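Local structure of phosphoenolpyruvate--protein phosphotransferase (Escherichia coli, 5T12) at residues G64-T69 against A188-R193; L5-G10 against G182-Q187; E152-V157 against A167-D172. The protein probably transfers the phosphoryl group of phosphoenolpyruvate to the carrier protein NPr in a nitrogen-related phosphotransferase system, this chain being the N-terminal domain of its Enzyme I-like part. The protein carries 1 engineered substitution. All blocks are in the same frame, centred on the assembly; numbering follows the deposited sequence.

The three contacts illustrate how one chain can bind distant parts of its sequence around a single mixed sheet. Contacts 1 and 2, with centres about 11 Å apart, touch chiefly through R193, whose NH1 reaches A7 O and A184 O. Along the chain the order 5-10, 64-69, 182-187, 188-193 makes them cross. Contact 3 is nested inside both loops, its centre about 18 Å from that of contact 1 and 17 Å from that of contact 2. Contacts 2 and 3 reach the same sheet, whereas contact 1 joins helix 187-195 to the start of helix 68-80. Contacts 1 and 2 thus hold the helix and loop that meet at engineered Q187, whose natural histidine is probably the phosphoryl acceptor.

Contact 1: residues G64-T69 against A188-R193; sequences GAQKET and AAIMVR
I190 and T69 meet methyl to methyl: CG2 of I190 lies 3.6 Å from CG2 of T69, the closest approach in a contact that has no hydrogen bond across it. The same isoleucine methyl also receives Q66, whose CG lies 4.2 Å from I190 CG2, so one branch serves two partners. The branch reaches them because CG2 of I190 stands anti to its backbone N while CG1 is anti to the carbonyl carbon (chi1 -63°). Q66 arrives at about a right angle to the isoleucine, its chain bent at chi2 (-80°) and its CG laid against the branch. At the other end of the interface, A65 directs its CB to the backbone O of R193, 4.0 Å away, although A65 is poorly ordered and this end is probably mobile.

A second shell fixes R193. Its guanidinium passes over the carbonyl of A189, with A189 O sitting 3.4 Å above the plane and over its centre, and NH1 donates to two further carbonyls, A7 O and A184 O. The positive group thus ties helix 187-195 to strand 5-8 and to the loop before the helix.

As in other Enzyme I N-terminal domains, a helical part here meets a phosphohistidine-type alpha/beta part. Segment 64-69 is a loop that runs into the first turn of helix 68-80, whereas A189 and V192 turn to strand 199-201 through M201 and T199, and M191 and V192 rest on helix 163-166 at A163 and L166.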
# COMPACT_ATOMS: atom_id res chain seq x y z
N GLY A 64 -8.25 -18.77 -3.93
CA GLY A 64 -7.53 -19.18 -2.73
C GLY A 64 -7.26 -18.24 -1.56
O GLY A 64 -7.27 -18.66 -0.40
N ALA A 65 -6.99 -16.96 -1.85
CA ALA A 65 -6.46 -16.04 -0.85
C ALA A 65 -7.53 -15.30 -0.06
O ALA A 65 -7.23 -14.87 1.05
CB ALA A 65 -5.52 -15.03 -1.50
N GLN A 66 -8.72 -15.10 -0.64
CA GLN A 66 -9.97 -14.65 -0.01
C GLN A 66 -11.00 -14.54 -1.13
O GLN A 66 -10.67 -14.08 -2.22
CB GLN A 66 -9.85 -13.28 0.69
CG GLN A 66 -9.18 -13.19 2.09
CD GLN A 66 -10.07 -13.59 3.25
OE1 GLN A 66 -9.91 -14.65 3.84
NE2 GLN A 66 -10.98 -12.70 3.61
N LYS A 67 -12.23 -14.97 -0.89
CA LYS A 67 -13.33 -14.53 -1.74
C LYS A 67 -13.95 -13.24 -1.25
O LYS A 67 -14.58 -12.52 -2.04
CB LYS A 67 -14.41 -15.61 -1.85
CG LYS A 67 -14.19 -16.62 -2.98
CD LYS A 67 -14.89 -16.19 -4.27
CE LYS A 67 -14.30 -16.89 -5.49
NZ LYS A 67 -14.29 -18.37 -5.36
N GLU A 68 -13.76 -12.92 0.03
CA GLU A 68 -14.27 -11.66 0.57
C GLU A 68 -13.54 -10.47 -0.04
O GLU A 68 -14.17 -9.50 -0.48
CB GLU A 68 -14.12 -11.68 2.10
CG GLU A 68 -14.71 -12.93 2.74
CD GLU A 68 -14.20 -13.16 4.15
OE1 GLU A 68 -13.07 -12.73 4.46
OE2 GLU A 68 -14.93 -13.78 4.96
N THR A 69 -12.21 -10.53 -0.09
CA THR A 69 -11.44 -9.44 -0.67
C THR A 69 -11.62 -9.36 -2.18
O THR A 69 -11.53 -8.28 -2.76
CB THR A 69 -9.96 -9.59 -0.34
OG1 THR A 69 -9.43 -10.75 -0.98
CG2 THR A 69 -9.76 -9.70 1.17
N ALA A 188 -4.99 -4.65 6.87
CA ALA A 188 -3.73 -4.69 6.12
C ALA A 188 -3.14 -6.09 6.10
O ALA A 188 -2.57 -6.51 5.09
CB ALA A 188 -2.74 -3.69 6.73
N ALA A 189 -3.27 -6.83 7.21
CA ALA A 189 -2.79 -8.21 7.24
C ALA A 189 -3.59 -9.08 6.28
O ALA A 189 -3.05 -10.02 5.69
CB ALA A 189 -2.87 -8.76 8.67
N ILE A 190 -4.88 -8.79 6.12
CA ILE A 190 -5.70 -9.54 5.18
C ILE A 190 -5.26 -9.25 3.75
O ILE A 190 -5.32 -10.13 2.88
CB ILE A 190 -7.19 -9.22 5.40
CG1 ILE A 190 -7.63 -9.66 6.79
CG2 ILE A 190 -8.05 -9.88 4.34
CD1 ILE A 190 -9.11 -9.44 7.06
N MET A 191 -4.80 -8.03 3.47
CA MET A 191 -4.41 -7.67 2.11
C MET A 191 -3.09 -8.32 1.71
O MET A 191 -2.96 -8.81 0.59
CB MET A 191 -4.33 -6.15 1.97
CG MET A 191 -5.66 -5.43 2.11
SD MET A 191 -5.52 -3.64 1.95
CE MET A 191 -5.09 -3.47 0.22
N VAL A 192 -2.11 -8.32 2.61
CA VAL A 192 -0.81 -8.90 2.27
C VAL A 192 -0.92 -10.40 2.07
O VAL A 192 -0.20 -10.98 1.24
CB VAL A 192 0.25 -8.54 3.33
CG1 VAL A 192 0.58 -7.06 3.28
CG2 VAL A 192 -0.22 -8.94 4.72
N ARG A 193 -1.80 -11.07 2.81
CA ARG A 193 -2.04 -12.49 2.57
C ARG A 193 -2.69 -12.70 1.21
O ARG A 193 -2.36 -13.66 0.50
CB ARG A 193 -2.91 -13.08 3.67
CG ARG A 193 -2.17 -13.33 4.98
CD ARG A 193 -3.02 -14.14 5.95
NE ARG A 193 -4.14 -13.37 6.48
CZ ARG A 193 -4.10 -12.69 7.62
NH1 ARG A 193 -2.99 -12.67 8.35
NH2 ARG A 193 -5.17 -12.01 8.03

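Contact 2: residues L5-G10 against G182-Q187; sequences LPAAPG and GAANSQ. Engineered in segment 182-187: Q187 (natural residue His).
A184 presents its CB to A7 and L5, two residues of an edge strand, in the phosphohistidine-type domain shared by PEP-utilising enzymes. Strand 5-8 carries a classic beta bulge, A7 and A8 both facing T199 of strand 199-201, and the segment 182-187 forms the loop ahead of helix 187-195.

The tightly packed, buried part is the alanine pair. A7 CB and A184 CB stand 4.2 Å apart. With only methyls between them the two backbones draw close, A7 CA lying 5.1 Å from A184 CA. A7 is buried here, its methyl also lying against T199 and M201. The solvent side belongs to L5, exposed although its methyl comes slightly closer: CD2 of L5 is 4.0 Å from A184 CB. Extension explains this reach, since the leucine has CG anti to its backbone N (chi1 -153°) and chi2 near 180° as well. The direct contact is apolar; R193, from the helix beyond, links the two backbones through A7 O and A184 O.

What sets A184 at this spot is a type I turn from A183 to S186. Q187, an engineered glutamine, follows as the first residue of the helix; the natural histidine at this position is probably the phosphoryl acceptor, consistent with the family's phosphorylation-site signature. S186 is the N-cap, its OG also making a weak bond to A189 N. The turn is closed on one oxygen: A183 O accepts from S186 N at 3.0 Å and from S186 OG at 2.9 Å, the hydroxyl lying nearly along the C=O axis.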
# COMPACT_ATOMS: atom_id res chain seq x y z
N LEU A 5 5.97 -12.52 14.84
CA LEU A 5 4.68 -13.14 14.56
C LEU A 5 4.49 -13.35 13.07
O LEU A 5 4.56 -12.37 12.30
CB LEU A 5 3.55 -12.28 15.12
CG LEU A 5 2.21 -12.93 15.51
CD1 LEU A 5 1.37 -11.94 16.31
CD2 LEU A 5 1.43 -13.43 14.30
N PRO A 6 4.24 -14.57 12.62
CA PRO A 6 3.97 -14.84 11.20
C PRO A 6 2.58 -14.37 10.81
O PRO A 6 1.57 -14.95 11.23
CB PRO A 6 4.12 -16.36 11.09
CG PRO A 6 3.77 -16.86 12.46
CD PRO A 6 4.24 -15.81 13.42
N ALA A 7 2.51 -13.32 9.99
CA ALA A 7 1.24 -12.77 9.54
C ALA A 7 0.87 -13.22 8.13
O ALA A 7 -0.33 -13.33 7.83
CB ALA A 7 1.28 -11.24 9.58
N ALA A 8 1.85 -13.46 7.26
CA ALA A 8 1.59 -13.92 5.91
C ALA A 8 2.76 -14.80 5.48
O ALA A 8 3.92 -14.42 5.69
CB ALA A 8 1.42 -12.76 4.93
N PRO A 9 2.49 -15.95 4.88
CA PRO A 9 3.57 -16.90 4.58
C PRO A 9 4.46 -16.39 3.45
O PRO A 9 4.12 -15.48 2.70
CB PRO A 9 2.82 -18.17 4.16
CG PRO A 9 1.52 -17.67 3.62
CD PRO A 9 1.17 -16.46 4.44
N GLY A 10 5.63 -17.01 3.36
CA GLY A 10 6.60 -16.70 2.33
C GLY A 10 7.97 -16.40 2.90
O GLY A 10 8.16 -16.27 4.12
N GLY A 182 1.58 -4.44 15.17
CA GLY A 182 0.47 -4.76 14.28
C GLY A 182 -0.41 -5.84 14.86
O GLY A 182 -0.11 -6.42 15.91
N ALA A 183 -1.53 -6.09 14.18
CA ALA A 183 -2.42 -7.21 14.48
C ALA A 183 -2.54 -8.05 13.22
O ALA A 183 -2.85 -7.51 12.15
CB ALA A 183 -3.81 -6.77 14.97
N ALA A 184 -2.25 -9.34 13.33
CA ALA A 184 -2.32 -10.24 12.20
C ALA A 184 -3.73 -10.44 11.68
O ALA A 184 -3.91 -11.12 10.67
CB ALA A 184 -1.69 -11.58 12.59
N ASN A 185 -4.74 -9.86 12.34
CA ASN A 185 -6.12 -9.92 11.86
C ASN A 185 -6.61 -8.59 11.32
O ASN A 185 -7.80 -8.47 10.99
CB ASN A 185 -7.05 -10.41 12.97
CG ASN A 185 -7.28 -9.37 14.05
OD1 ASN A 185 -6.40 -8.58 14.36
ND2 ASN A 185 -8.48 -9.37 14.62
N SER A 186 -5.74 -7.59 11.21
CA SER A 186 -6.14 -6.29 10.71
C SER A 186 -6.45 -6.37 9.21
O SER A 186 -6.20 -7.38 8.55
CB SER A 186 -5.05 -5.25 10.96
OG SER A 186 -3.87 -5.57 10.24
N GLN A 187 -7.01 -5.28 8.68
CA GLN A 187 -7.33 -5.22 7.26
C GLN A 187 -6.07 -5.29 6.41
O GLN A 187 -6.06 -5.91 5.34
CB GLN A 187 -8.12 -3.96 6.95
CG GLN A 187 -8.54 -3.82 5.49
CD GLN A 187 -9.12 -2.45 5.19
OE1 GLN A 187 -10.00 -2.32 4.33
NE2 GLN A 187 -8.64 -1.43 5.89

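Contact 3: residues E152-V157 against A167-D172; sequences ERFILV and AELPQD
L169 faces the strand at two places, L156 and F154. The start of its segment is held from outside: A167 O and L169 O both accept from R135 NH1, and E168 OE2 from Q134 NE2. CD1 of L169 lies 3.7 Å from CD2 of L156, the two leucines crossing at about a right angle, while CD2 meets the F154 ring obliquely, 4.4 Å from its CZ. A chi1 of -62°, with CG anti to the carbonyl carbon, directs the fork of L169 to the strand, so each methyl finds its own partner; W17 of strand 11-18 borders the same leucine. Next, P170 lies against W150, whose ring also meets that of F154, and so widens the apolar patch.

At D172 the character changes. Its backbone O sits 3.4 Å above the plane of the R153 guanidinium, offset toward the rim, probably favoured by the charge; the nearest nitrogen, NE, is 3.5 Å from D172 O, at too poor an angle for a hydrogen bond. R153 NH1 donates to E152 O at 3.3 Å, straight at the hydrogen (172°), though NH1 lies above the carbonyl plane of E152. A bend at chi2 swings the guanidinium toward D172, whose OD2 stays 5.5 Å from R153 NH1.

Strand 154-158, helix 163-166 and strand 174-179, the last parallel to and neighbouring the first, form a beta-alpha-beta crossover, and segment 167-172 is its return loop.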
# COMPACT_ATOMS: atom_id res chain seq x y z
N GLU A 152 15.32 -1.22 -5.96
CA GLU A 152 14.85 -2.16 -6.97
C GLU A 152 13.98 -3.24 -6.35
O GLU A 152 12.94 -3.60 -6.90
CB GLU A 152 16.04 -2.77 -7.71
CG GLU A 152 15.67 -3.51 -8.98
CD GLU A 152 16.87 -4.09 -9.69
OE1 GLU A 152 17.57 -4.94 -9.09
OE2 GLU A 152 17.14 -3.69 -10.85
N ARG A 153 14.40 -3.76 -5.20
CA ARG A 153 13.58 -4.63 -4.36
C ARG A 153 13.80 -4.20 -2.92
O ARG A 153 14.92 -3.85 -2.53
CB ARG A 153 13.96 -6.11 -4.53
CG ARG A 153 13.72 -6.67 -5.92
CD ARG A 153 12.23 -6.74 -6.25
NE ARG A 153 11.97 -7.64 -7.36
CZ ARG A 153 12.01 -7.29 -8.64
NH1 ARG A 153 12.31 -6.04 -8.98
NH2 ARG A 153 11.75 -8.18 -9.58
N PHE A 154 12.73 -4.21 -2.12
CA PHE A 154 12.86 -3.79 -0.74
C PHE A 154 11.85 -4.52 0.13
O PHE A 154 10.83 -5.04 -0.34
CB PHE A 154 12.70 -2.27 -0.58
CG PHE A 154 11.35 -1.74 -0.99
CD1 PHE A 154 11.12 -1.34 -2.29
CD2 PHE A 154 10.32 -1.63 -0.07
CE1 PHE A 154 9.89 -0.84 -2.67
CE2 PHE A 154 9.09 -1.14 -0.44
CZ PHE A 154 8.87 -0.74 -1.75
N ILE A 155 12.15 -4.55 1.43
CA ILE A 155 11.24 -5.04 2.46
C ILE A 155 10.77 -3.84 3.26
O ILE A 155 11.59 -3.12 3.85
CB ILE A 155 11.91 -6.08 3.37
CG1 ILE A 155 12.28 -7.33 2.56
CG2 ILE A 155 11.01 -6.43 4.54
CD1 ILE A 155 13.16 -8.31 3.31
N LEU A 156 9.46 -3.61 3.28
CA LEU A 156 8.91 -2.48 4.02
C LEU A 156 9.07 -2.71 5.51
O LEU A 156 8.64 -3.73 6.05
CB LEU A 156 7.44 -2.29 3.66
CG LEU A 156 6.68 -1.25 4.49
CD1 LEU A 156 7.24 0.15 4.27
CD2 LEU A 156 5.19 -1.29 4.19
N VAL A 157 9.70 -1.75 6.19
CA VAL A 157 9.80 -1.74 7.64
C VAL A 157 9.03 -0.53 8.15
O VAL A 157 9.21 0.58 7.65
CB VAL A 157 11.27 -1.72 8.12
CG1 VAL A 157 11.92 -3.07 7.87
CG2 VAL A 157 12.05 -0.62 7.42
N ALA A 167 -1.10 1.35 -0.31
CA ALA A 167 -1.63 1.94 -1.53
C ALA A 167 -0.65 2.88 -2.22
O ALA A 167 -0.86 3.21 -3.39
CB ALA A 167 -2.93 2.68 -1.23
N GLU A 168 0.41 3.32 -1.53
CA GLU A 168 1.43 4.16 -2.14
C GLU A 168 2.74 3.40 -2.35
O GLU A 168 3.82 4.00 -2.30
CB GLU A 168 1.67 5.42 -1.29
CG GLU A 168 1.80 5.17 0.21
CD GLU A 168 2.04 6.46 0.98
OE1 GLU A 168 2.97 7.21 0.62
OE2 GLU A 168 1.30 6.71 1.96
N LEU A 169 2.65 2.10 -2.60
CA LEU A 169 3.82 1.26 -2.84
C LEU A 169 3.66 0.49 -4.14
O LEU A 169 2.56 0.03 -4.46
CB LEU A 169 4.04 0.27 -1.69
CG LEU A 169 4.32 0.87 -0.31
CD1 LEU A 169 4.46 -0.24 0.73
CD2 LEU A 169 5.57 1.73 -0.34
N PRO A 170 4.73 0.34 -4.92
CA PRO A 170 4.67 -0.51 -6.11
C PRO A 170 4.79 -1.98 -5.73
O PRO A 170 5.64 -2.36 -4.93
CB PRO A 170 5.88 -0.05 -6.93
CG PRO A 170 6.85 0.45 -5.91
CD PRO A 170 6.03 1.04 -4.79
N GLN A 171 3.91 -2.81 -6.31
CA GLN A 171 3.90 -4.23 -5.96
C GLN A 171 5.16 -4.93 -6.46
O GLN A 171 5.72 -5.78 -5.76
CB GLN A 171 2.66 -4.91 -6.52
CG GLN A 171 2.71 -6.43 -6.43
CD GLN A 171 1.49 -7.11 -7.01
OE1 GLN A 171 1.39 -7.33 -8.21
NE2 GLN A 171 0.54 -7.44 -6.14
N ASP A 172 5.61 -4.60 -7.67
CA ASP A 172 6.74 -5.31 -8.27
C ASP A 172 8.00 -5.19 -7.42
O ASP A 172 8.83 -6.10 -7.41
CB ASP A 172 7.00 -4.78 -9.68
CG ASP A 172 7.17 -3.27 -9.71
OD1 ASP A 172 6.34 -2.57 -9.08
OD2 ASP A 172 8.12 -2.79 -10.36